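Local coordinates for MetRS related protein (Pyrococcus horikoshii, PDB 2CWP) that probably binds tRNA through an OB-type domain related to methionyl-tRNA synthetase and so may assist the charging of tRNA with methionine, at residues K14-K27 with P58-L72. Numbering follows the deposited sequence.
Sequences KFQMKVGLVKKAEK and PEELEGKKFIFVVNL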
ATOM      1  N   LYS A  14       1.872 -14.014 -10.605  1.00 36.75           N
ATOM      2  CA  LYS A  14       0.629 -14.395  -9.946  1.00 38.26           C
ATOM      3  C   LYS A  14       0.214 -13.341  -8.920  1.00 36.84           C
ATOM      4  O   LYS A  14      -0.963 -13.213  -8.606  1.00 37.11           O
ATOM      5  CB  LYS A  14       0.749 -15.776  -9.288  1.00 40.52           C
ATOM      6  CG  LYS A  14       1.759 -15.865  -8.172  1.00 41.98           C
ATOM      7  CD  LYS A  14       1.851 -17.286  -7.653  1.00 51.64           C
ATOM      8  CE  LYS A  14       2.856 -17.382  -6.523  1.00 63.07           C
ATOM      9  NZ  LYS A  14       2.783 -18.687  -5.809  1.00 66.63           N
ATOM     10  N   PHE A  15       1.178 -12.596  -8.388  1.00 32.65           N
ATOM     11  CA  PHE A  15       0.846 -11.551  -7.434  1.00 30.18           C
ATOM     12  C   PHE A  15       0.359 -10.346  -8.228  1.00 35.72           C
ATOM     13  O   PHE A  15       0.859 -10.063  -9.329  1.00 27.80           O
ATOM     14  CB  PHE A  15       2.056 -11.189  -6.577  1.00 28.36           C
ATOM     15  CG  PHE A  15       2.454 -12.279  -5.629  1.00 37.06           C
ATOM     16  CD1 PHE A  15       3.189 -13.373  -6.075  1.00 43.87           C
ATOM     17  CD2 PHE A  15       2.026 -12.254  -4.304  1.00 36.43           C
ATOM     18  CE1 PHE A  15       3.488 -14.426  -5.218  1.00 42.02           C
ATOM     19  CE2 PHE A  15       2.318 -13.297  -3.443  1.00 37.54           C
ATOM     20  CZ  PHE A  15       3.049 -14.386  -3.899  1.00 43.20           C
ATOM     21  N   GLN A  16      -0.634  -9.650  -7.691  1.00 27.70           N
ATOM     22  CA  GLN A  16      -1.176  -8.509  -8.402  1.00 32.36           C
ATOM     23  C   GLN A  16      -0.972  -7.195  -7.702  1.00 29.28           C
ATOM     24  O   GLN A  16      -1.473  -6.981  -6.599  1.00 25.49           O
ATOM     25  CB  GLN A  16      -2.667  -8.693  -8.653  1.00 33.80           C
ATOM     26  CG  GLN A  16      -2.973  -9.668  -9.757  1.00 39.60           C
ATOM     27  CD  GLN A  16      -4.416  -9.591 -10.159  1.00 47.49           C
ATOM     28  OE1 GLN A  16      -5.306  -9.993  -9.404  1.00 52.37           O
ATOM     29  NE2 GLN A  16      -4.668  -9.052 -11.345  1.00 54.61           N
ATOM     30  N   MET A  17      -0.229  -6.317  -8.360  1.00 28.49           N
ATOM     31  CA  MET A  17       0.023  -4.988  -7.828  1.00 25.69           C
ATOM     32  C   MET A  17      -0.691  -4.030  -8.771  1.00 24.19           C
ATOM     33  O   MET A  17      -0.641  -4.193  -9.984  1.00 22.05           O
ATOM     34  CB  MET A  17       1.525  -4.693  -7.794  1.00 20.51           C
ATOM     35  CG  MET A  17       2.301  -5.628  -6.890  1.00 25.51           C
ATOM     36  SD  MET A  17       4.012  -5.131  -6.595  1.00 23.64           S
ATOM     37  CE  MET A  17       4.854  -5.869  -8.048  1.00 21.07           C
ATOM     38  N   LYS A  18      -1.383  -3.049  -8.211  1.00 22.73           N
ATOM     39  CA  LYS A  18      -2.086  -2.090  -9.029  1.00 21.26           C
ATOM     40  C   LYS A  18      -1.881  -0.703  -8.456  1.00 20.88           C
ATOM     41  O   LYS A  18      -1.556  -0.540  -7.281  1.00 21.42           O
ATOM     42  CB  LYS A  18      -3.588  -2.390  -9.059  1.00 25.08           C
ATOM     43  CG  LYS A  18      -3.949  -3.768  -9.555  1.00 31.33           C
ATOM     44  CD  LYS A  18      -5.453  -3.877  -9.774  1.00 35.99           C
ATOM     45  CE  LYS A  18      -5.806  -5.164 -10.506  1.00 43.75           C
ATOM     46  NZ  LYS A  18      -7.232  -5.152 -10.976  1.00 47.49           N
ATOM     47  N   VAL A  19      -2.072   0.297  -9.301  1.00 16.75           N
ATOM     48  CA  VAL A  19      -1.934   1.668  -8.884  1.00 18.39           C
ATOM     49  C   VAL A  19      -3.206   2.026  -8.143  1.00 23.28           C
ATOM     50  O   VAL A  19      -4.307   1.744  -8.634  1.00 22.64           O
ATOM     51  CB  VAL A  19      -1.776   2.560 -10.098  1.00 19.80           C
ATOM     52  CG1 VAL A  19      -1.886   4.007  -9.701  1.00 18.29           C
ATOM     53  CG2 VAL A  19      -0.425   2.258 -10.764  1.00 23.62           C
ATOM     54  N   GLY A  20      -3.060   2.632  -6.966  1.00 20.88           N
ATOM     55  CA  GLY A  20      -4.229   3.013  -6.187  1.00 19.93           C
ATOM     56  C   GLY A  20      -4.133   4.432  -5.678  1.00 22.73           C
ATOM     57  O   GLY A  20      -3.041   4.884  -5.332  1.00 27.26           O
ATOM     58  N   LEU A  21      -5.263   5.144  -5.637  1.00 25.07           N
ATOM     59  CA  LEU A  21      -5.291   6.527  -5.150  1.00 24.82           C
ATOM     60  C   LEU A  21      -5.747   6.562  -3.703  1.00 21.80           C
ATOM     61  O   LEU A  21      -6.816   6.060  -3.375  1.00 23.78           O
ATOM     62  CB  LEU A  21      -6.242   7.386  -6.001  1.00 25.89           C
ATOM     63  CG  LEU A  21      -6.647   8.750  -5.408  1.00 29.47           C
ATOM     64  CD1 LEU A  21      -5.400   9.606  -5.209  1.00 24.24           C
ATOM     65  CD2 LEU A  21      -7.656   9.460  -6.350  1.00 24.52           C
ATOM     66  N   VAL A  22      -4.936   7.147  -2.834  1.00 24.37           N
ATOM     67  CA  VAL A  22      -5.288   7.230  -1.420  1.00 23.18           C
ATOM     68  C   VAL A  22      -6.332   8.327  -1.201  1.00 24.48           C
ATOM     69  O   VAL A  22      -6.010   9.512  -1.217  1.00 31.36           O
ATOM     70  CB  VAL A  22      -4.041   7.522  -0.558  1.00 25.79           C
ATOM     71  CG1 VAL A  22      -4.439   7.666   0.915  1.00 19.16           C
ATOM     72  CG2 VAL A  22      -3.027   6.395  -0.737  1.00 21.47           C
ATOM     73  N   LYS A  23      -7.583   7.922  -1.021  1.00 26.28           N
ATOM     74  CA  LYS A  23      -8.677   8.864  -0.808  1.00 32.35           C
ATOM     75  C   LYS A  23      -8.582   9.467   0.589  1.00 31.10           C
ATOM     76  O   LYS A  23      -8.740  10.671   0.769  1.00 30.78           O
ATOM     77  CB  LYS A  23     -10.018   8.161  -0.969  1.00 27.98           C
ATOM     78  CG  LYS A  23     -10.339   7.753  -2.394  1.00 36.60           C
ATOM     79  CD  LYS A  23     -10.550   8.979  -3.262  1.00 45.11           C
ATOM     80  CE  LYS A  23     -11.597   8.712  -4.334  1.00 48.76           C
ATOM     81  NZ  LYS A  23     -11.852   9.938  -5.144  1.00 48.10           N
ATOM     82  N   LYS A  24      -8.314   8.618   1.571  1.00 34.65           N
ATOM     83  CA  LYS A  24      -8.187   9.064   2.945  1.00 37.95           C
ATOM     84  C   LYS A  24      -7.168   8.212   3.688  1.00 39.55           C
ATOM     85  O   LYS A  24      -6.980   7.027   3.384  1.00 39.71           O
ATOM     86  CB  LYS A  24      -9.537   8.996   3.661  1.00 36.94           C
ATOM     87  CG  LYS A  24      -9.421   9.302   5.145  1.00 51.66           C
ATOM     88  CD  LYS A  24     -10.751   9.616   5.788  1.00 52.18           C
ATOM     89  CE  LYS A  24     -10.512  10.290   7.120  1.00 55.33           C
ATOM     90  NZ  LYS A  24     -11.550  11.309   7.393  1.00 56.32           N
ATOM     91  N   ALA A  25      -6.524   8.826   4.671  1.00 35.98           N
ATOM     92  CA  ALA A  25      -5.514   8.160   5.476  1.00 36.21           C
ATOM     93  C   ALA A  25      -5.539   8.728   6.891  1.00 32.98           C
ATOM     94  O   ALA A  25      -5.428   9.943   7.081  1.00 31.81           O
ATOM     95  CB  ALA A  25      -4.138   8.375   4.847  1.00 34.51           C
ATOM     96  N   GLU A  26      -5.697   7.860   7.881  1.00 27.74           N
ATOM     97  CA  GLU A  26      -5.717   8.311   9.269  1.00 31.86           C
ATOM     98  C   GLU A  26      -5.123   7.271  10.197  1.00 31.16           C
ATOM     99  O   GLU A  26      -5.317   6.071  10.010  1.00 31.12           O
ATOM    100  CB  GLU A  26      -7.146   8.643   9.721  1.00 34.35           C
ATOM    101  CG  GLU A  26      -8.174   7.566   9.396  1.00 44.80           C
ATOM    102  CD  GLU A  26      -9.480   7.749  10.160  1.00 49.24           C
ATOM    103  OE1 GLU A  26      -9.942   8.909  10.278  1.00 46.20           O
ATOM    104  OE2 GLU A  26     -10.043   6.730  10.632  1.00 44.80           O
ATOM    105  N   LYS A  27      -4.398   7.740  11.206  1.00 33.55           N
ATOM    106  CA  LYS A  27      -3.771   6.837  12.154  1.00 37.43           C
ATOM    107  C   LYS A  27      -4.847   5.972  12.790  1.00 35.90           C
ATOM    108  O   LYS A  27      -5.977   6.419  12.968  1.00 34.85           O
ATOM    109  CB  LYS A  27      -3.031   7.625  13.245  1.00 39.19           C
ATOM    110  CG  LYS A  27      -1.942   8.564  12.739  1.00 32.09           C
ATOM    111  CD  LYS A  27      -1.007   8.990  13.880  1.00 38.67           C
ATOM    112  CE  LYS A  27      -0.347   7.766  14.520  1.00 40.10           C
ATOM    113  NZ  LYS A  27       0.815   8.083  15.381  1.00 37.50           N
ATOM    114  N   PRO A  58       0.340  10.591   7.952  1.00 26.64           N
ATOM    115  CA  PRO A  58      -0.843  10.337   7.122  1.00 27.59           C
ATOM    116  C   PRO A  58      -1.070  11.344   5.994  1.00 28.71           C
ATOM    117  O   PRO A  58      -1.440  10.957   4.881  1.00 28.04           O
ATOM    118  CB  PRO A  58      -1.991  10.354   8.134  1.00 26.89           C
ATOM    119  CG  PRO A  58      -1.340   9.898   9.391  1.00 30.49           C
ATOM    120  CD  PRO A  58      -0.023  10.624   9.382  1.00 27.64           C
ATOM    121  N   GLU A  59      -0.846  12.624   6.277  1.00 24.02           N
ATOM    122  CA  GLU A  59      -1.050  13.653   5.272  1.00 30.43           C
ATOM    123  C   GLU A  59      -0.076  13.567   4.094  1.00 31.35           C
ATOM    124  O   GLU A  59      -0.280  14.208   3.061  1.00 30.15           O
ATOM    125  CB  GLU A  59      -1.016  15.064   5.907  1.00 33.34           C
ATOM    126  CG  GLU A  59       0.318  15.536   6.471  1.00 33.16           C
ATOM    127  CD  GLU A  59       0.550  15.133   7.936  1.00 35.06           C
ATOM    128  OE1 GLU A  59       1.525  15.649   8.533  1.00 26.06           O
ATOM    129  OE2 GLU A  59      -0.228  14.311   8.482  1.00 32.35           O
ATOM    130  N   GLU A  60       0.982  12.775   4.231  1.00 28.32           N
ATOM    131  CA  GLU A  60       1.911  12.632   3.123  1.00 25.32           C
ATOM    132  C   GLU A  60       1.434  11.559   2.127  1.00 29.16           C
ATOM    133  O   GLU A  60       2.012  11.400   1.049  1.00 33.09           O
ATOM    134  CB  GLU A  60       3.313  12.310   3.653  1.00 28.36           C
ATOM    135  CG  GLU A  60       4.088  13.564   4.040  1.00 33.33           C
ATOM    136  CD  GLU A  60       5.388  13.269   4.757  1.00 41.12           C
ATOM    137  OE1 GLU A  60       5.949  12.172   4.544  1.00 45.96           O
ATOM    138  OE2 GLU A  60       5.859  14.141   5.525  1.00 45.91           O
ATOM    139  N   LEU A  61       0.359  10.847   2.470  1.00 26.98           N
ATOM    140  CA  LEU A  61      -0.176   9.797   1.590  1.00 27.76           C
ATOM    141  C   LEU A  61      -1.480  10.217   0.920  1.00 26.59           C
ATOM    142  O   LEU A  61      -1.723   9.897  -0.235  1.00 30.88           O
ATOM    143  CB  LEU A  61      -0.408   8.514   2.384  1.00 19.06           C
ATOM    144  CG  LEU A  61       0.846   7.890   3.006  1.00 28.23           C
ATOM    145  CD1 LEU A  61       0.580   7.536   4.454  1.00 28.95           C
ATOM    146  CD2 LEU A  61       1.246   6.667   2.222  1.00 27.75           C
ATOM    147  N   GLU A  62      -2.316  10.935   1.657  1.00 30.98           N
ATOM    148  CA  GLU A  62      -3.592  11.400   1.134  1.00 30.50           C
ATOM    149  C   GLU A  62      -3.454  12.192  -0.140  1.00 26.06           C
ATOM    150  O   GLU A  62      -2.644  13.102  -0.224  1.00 28.88           O
ATOM    151  CB  GLU A  62      -4.311  12.280   2.149  1.00 34.45           C
ATOM    152  CG  GLU A  62      -5.010  11.518   3.227  1.00 44.78           C
ATOM    153  CD  GLU A  62      -6.266  12.221   3.704  1.00 36.50           C
ATOM    154  OE1 GLU A  62      -6.876  11.723   4.665  1.00 49.18           O
ATOM    155  OE2 GLU A  62      -6.641  13.257   3.123  1.00 40.07           O
ATOM    156  N   GLY A  63      -4.273  11.841  -1.125  1.00 25.96           N
ATOM    157  CA  GLY A  63      -4.253  12.532  -2.392  1.00 23.98           C
ATOM    158  C   GLY A  63      -3.278  11.963  -3.405  1.00 27.02           C
ATOM    159  O   GLY A  63      -3.328  12.338  -4.575  1.00 27.77           O
ATOM    160  N   LYS A  64      -2.394  11.064  -2.980  1.00 26.15           N
ATOM    161  CA  LYS A  64      -1.415  10.501  -3.919  1.00 24.21           C
ATOM    162  C   LYS A  64      -1.726   9.078  -4.383  1.00 23.76           C
ATOM    163  O   LYS A  64      -2.531   8.372  -3.776  1.00 24.43           O
ATOM    164  CB  LYS A  64      -0.019  10.490  -3.293  1.00 21.76           C
ATOM    165  CG  LYS A  64       0.371  11.734  -2.515  1.00 34.60           C
ATOM    166  CD  LYS A  64       0.415  12.976  -3.365  1.00 36.84           C
ATOM    167  CE  LYS A  64       1.700  13.754  -3.084  1.00 42.38           C
ATOM    168  NZ  LYS A  64       1.974  13.864  -1.625  1.00 41.84           N
ATOM    169  N   LYS A  65      -1.058   8.671  -5.463  1.00 23.59           N
ATOM    170  CA  LYS A  65      -1.187   7.328  -6.013  1.00 22.62           C
ATOM    171  C   LYS A  65       0.061   6.537  -5.626  1.00 22.05           C
ATOM    172  O   LYS A  65       1.169   7.090  -5.617  1.00 18.81           O
ATOM    173  CB  LYS A  65      -1.291   7.375  -7.539  1.00 21.73           C
ATOM    174  CG  LYS A  65      -2.545   8.069  -8.035  1.00 22.49           C
ATOM    175  CD  LYS A  65      -2.669   7.998  -9.546  1.00 26.79           C
ATOM    176  CE  LYS A  65      -3.887   8.781  -9.997  1.00 18.06           C
ATOM    177  NZ  LYS A  65      -4.030   8.779 -11.473  1.00 27.74           N
ATOM    178  N   PHE A  66      -0.122   5.252  -5.324  1.00 17.79           N
ATOM    179  CA  PHE A  66       0.979   4.368  -4.953  1.00 19.65           C
ATOM    180  C   PHE A  66       0.721   2.957  -5.481  1.00 24.87           C
ATOM    181  O   PHE A  66      -0.371   2.652  -5.974  1.00 16.32           O
ATOM    182  CB  PHE A  66       1.133   4.263  -3.433  1.00 18.28           C
ATOM    183  CG  PHE A  66       1.388   5.566  -2.758  1.00 22.79           C
ATOM    184  CD1 PHE A  66       0.335   6.293  -2.208  1.00 24.15           C
ATOM    185  CD2 PHE A  66       2.674   6.084  -2.690  1.00 19.22           C
ATOM    186  CE1 PHE A  66       0.565   7.534  -1.595  1.00 31.53           C
ATOM    187  CE2 PHE A  66       2.915   7.321  -2.081  1.00 25.49           C
ATOM    188  CZ  PHE A  66       1.858   8.046  -1.533  1.00 25.04           C
ATOM    189  N   ILE A  67       1.737   2.110  -5.349  1.00 17.20           N
ATOM    190  CA  ILE A  67       1.645   0.725  -5.764  1.00 18.15           C
ATOM    191  C   ILE A  67       1.122  -0.068  -4.577  1.00 16.98           C
ATOM    192  O   ILE A  67       1.580   0.123  -3.453  1.00 21.92           O
ATOM    193  CB  ILE A  67       3.007   0.171  -6.101  1.00 15.86           C
ATOM    194  CG1 ILE A  67       3.673   1.053  -7.158  1.00 15.26           C
ATOM    195  CG2 ILE A  67       2.864  -1.280  -6.528  1.00 14.97           C
ATOM    196  CD1 ILE A  67       5.174   0.774  -7.306  1.00 14.81           C
ATOM    197  N   PHE A  68       0.174  -0.956  -4.821  1.00 19.61           N
ATOM    198  CA  PHE A  68      -0.395  -1.780  -3.756  1.00 18.90           C
ATOM    199  C   PHE A  68      -0.525  -3.223  -4.243  1.00 22.91           C
ATOM    200  O   PHE A  68      -0.918  -3.451  -5.397  1.00 24.63           O
ATOM    201  CB  PHE A  68      -1.816  -1.308  -3.378  1.00 21.62           C
ATOM    202  CG  PHE A  68      -1.888   0.076  -2.783  1.00 21.70           C
ATOM    203  CD1 PHE A  68      -1.960   1.199  -3.601  1.00 19.06           C
ATOM    204  CD2 PHE A  68      -1.951   0.244  -1.398  1.00 18.14           C
ATOM    205  CE1 PHE A  68      -2.104   2.490  -3.052  1.00 14.15           C
ATOM    206  CE2 PHE A  68      -2.093   1.516  -0.835  1.00 22.13           C
ATOM    207  CZ  PHE A  68      -2.172   2.644  -1.665  1.00 21.49           C
ATOM    208  N   VAL A  69      -0.186  -4.188  -3.385  1.00 22.76           N
ATOM    209  CA  VAL A  69      -0.363  -5.605  -3.721  1.00 23.97           C
ATOM    210  C   VAL A  69      -1.814  -5.841  -3.284  1.00 25.49           C
ATOM    211  O   VAL A  69      -2.119  -5.659  -2.106  1.00 24.04           O
ATOM    212  CB  VAL A  69       0.507  -6.535  -2.865  1.00 25.40           C
ATOM    213  CG1 VAL A  69       0.401  -7.941  -3.406  1.00 22.57           C
ATOM    214  CG2 VAL A  69       1.930  -6.083  -2.857  1.00 30.87           C
ATOM    215  N   VAL A  70      -2.683  -6.261  -4.205  1.00 27.17           N
ATOM    216  CA  VAL A  70      -4.106  -6.442  -3.905  1.00 29.54           C
ATOM    217  C   VAL A  70      -4.728  -7.851  -3.880  1.00 36.81           C
ATOM    218  O   VAL A  70      -5.933  -7.985  -3.618  1.00 33.17           O
ATOM    219  CB  VAL A  70      -4.972  -5.594  -4.866  1.00 27.05           C
ATOM    220  CG1 VAL A  70      -4.570  -4.123  -4.773  1.00 31.94           C
ATOM    221  CG2 VAL A  70      -4.822  -6.105  -6.300  1.00 24.85           C
ATOM    222  N   ASN A  71      -3.948  -8.892  -4.153  1.00 34.32           N
ATOM    223  CA  ASN A  71      -4.511 -10.241  -4.130  1.00 35.93           C
ATOM    224  C   ASN A  71      -3.897 -11.082  -3.024  1.00 35.32           C
ATOM    225  O   ASN A  71      -3.626 -12.264  -3.212  1.00 38.30           O
ATOM    226  CB  ASN A  71      -4.351 -10.939  -5.502  1.00 37.77           C
ATOM    227  CG  ASN A  71      -2.903 -11.309  -5.830  1.00 38.50           C
ATOM    228  OD1 ASN A  71      -1.956 -10.638  -5.414  1.00 38.27           O
ATOM    229  ND2 ASN A  71      -2.736 -12.375  -6.606  1.00 39.29           N
ATOM    230  N   LEU A  72      -3.684 -10.459  -1.868  1.00 33.55           N
ATOM    231  CA  LEU A  72      -3.123 -11.147  -0.713  1.00 37.65           C
ATOM    232  C   LEU A  72      -4.247 -11.587   0.224  1.00 43.03           C
ATOM    233  O   LEU A  72      -5.381 -11.115   0.119  1.00 38.31           O
ATOM    234  CB  LEU A  72      -2.168 -10.234   0.061  1.00 33.32           C
ATOM    235  CG  LEU A  72      -0.882  -9.729  -0.603  1.00 33.70           C
ATOM    236  CD1 LEU A  72      -0.020  -9.057   0.451  1.00 27.82           C
ATOM    237  CD2 LEU A  72      -0.133 -10.870  -1.244  1.00 27.95           C
TER
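Gly20 and Phe66 bond to each other through both backbone amides, and Lys18 and Phe68 do the same one step along the ladder. Val70 N adds a bond to Gln16 O, and Val22 N one to Lys64 O. Gly20 has no side chain, and the Phe68 ring uses the space. Phe68 CE1 lies 3.4 Å from Gly20 O, which meets the ring at its edge. The ring packs close against Gly20, with Phe68 CD1 3.9 Å from Gly20 CA. Val22 CG2 touches the edges of both rings, 3.7 Å from Phe66 CD1 and 4.0 Å from Phe68 CZ. On the other face of the sheet, Met17 CB packs on Ile67 CG2, and Val19 CG1 lies against the aliphatic chain of Lys65.

Side chains clasp the backbone at both ends. Asn71 CG sits between its own N and carbonyl carbon (chi1 70°), which turns the amide toward 14-27. Asn71 ND2 donates to Lys14 O at 2.8 Å, while Asn71 OD1 accepts Gln16 N, also at 2.8 Å, from above its carbonyl plane. A leucine in place of Asn71 would probably leave Lys14 O and Gln16 N without these mates and let the end of the ladder fray. At the far end, Glu62 OE1 takes Ala25 N at 2.9 Å, just past the classic beta bulge at Lys23 and Lys24. The type II turn from Leu61 to Lys64 brings Gly63 N to Val22 O.

Further out, Phe41 meets the Phe68 ring edge-to-face, and Leu86 packs on Phe66 and Phe68. Strand 17-27 also pairs with 35-40 and 110-111. A long, bulged strand shared among several partners in a curled antiparallel sheet is characteristic of the OB fold, here that of a putative tRNA-binding domain.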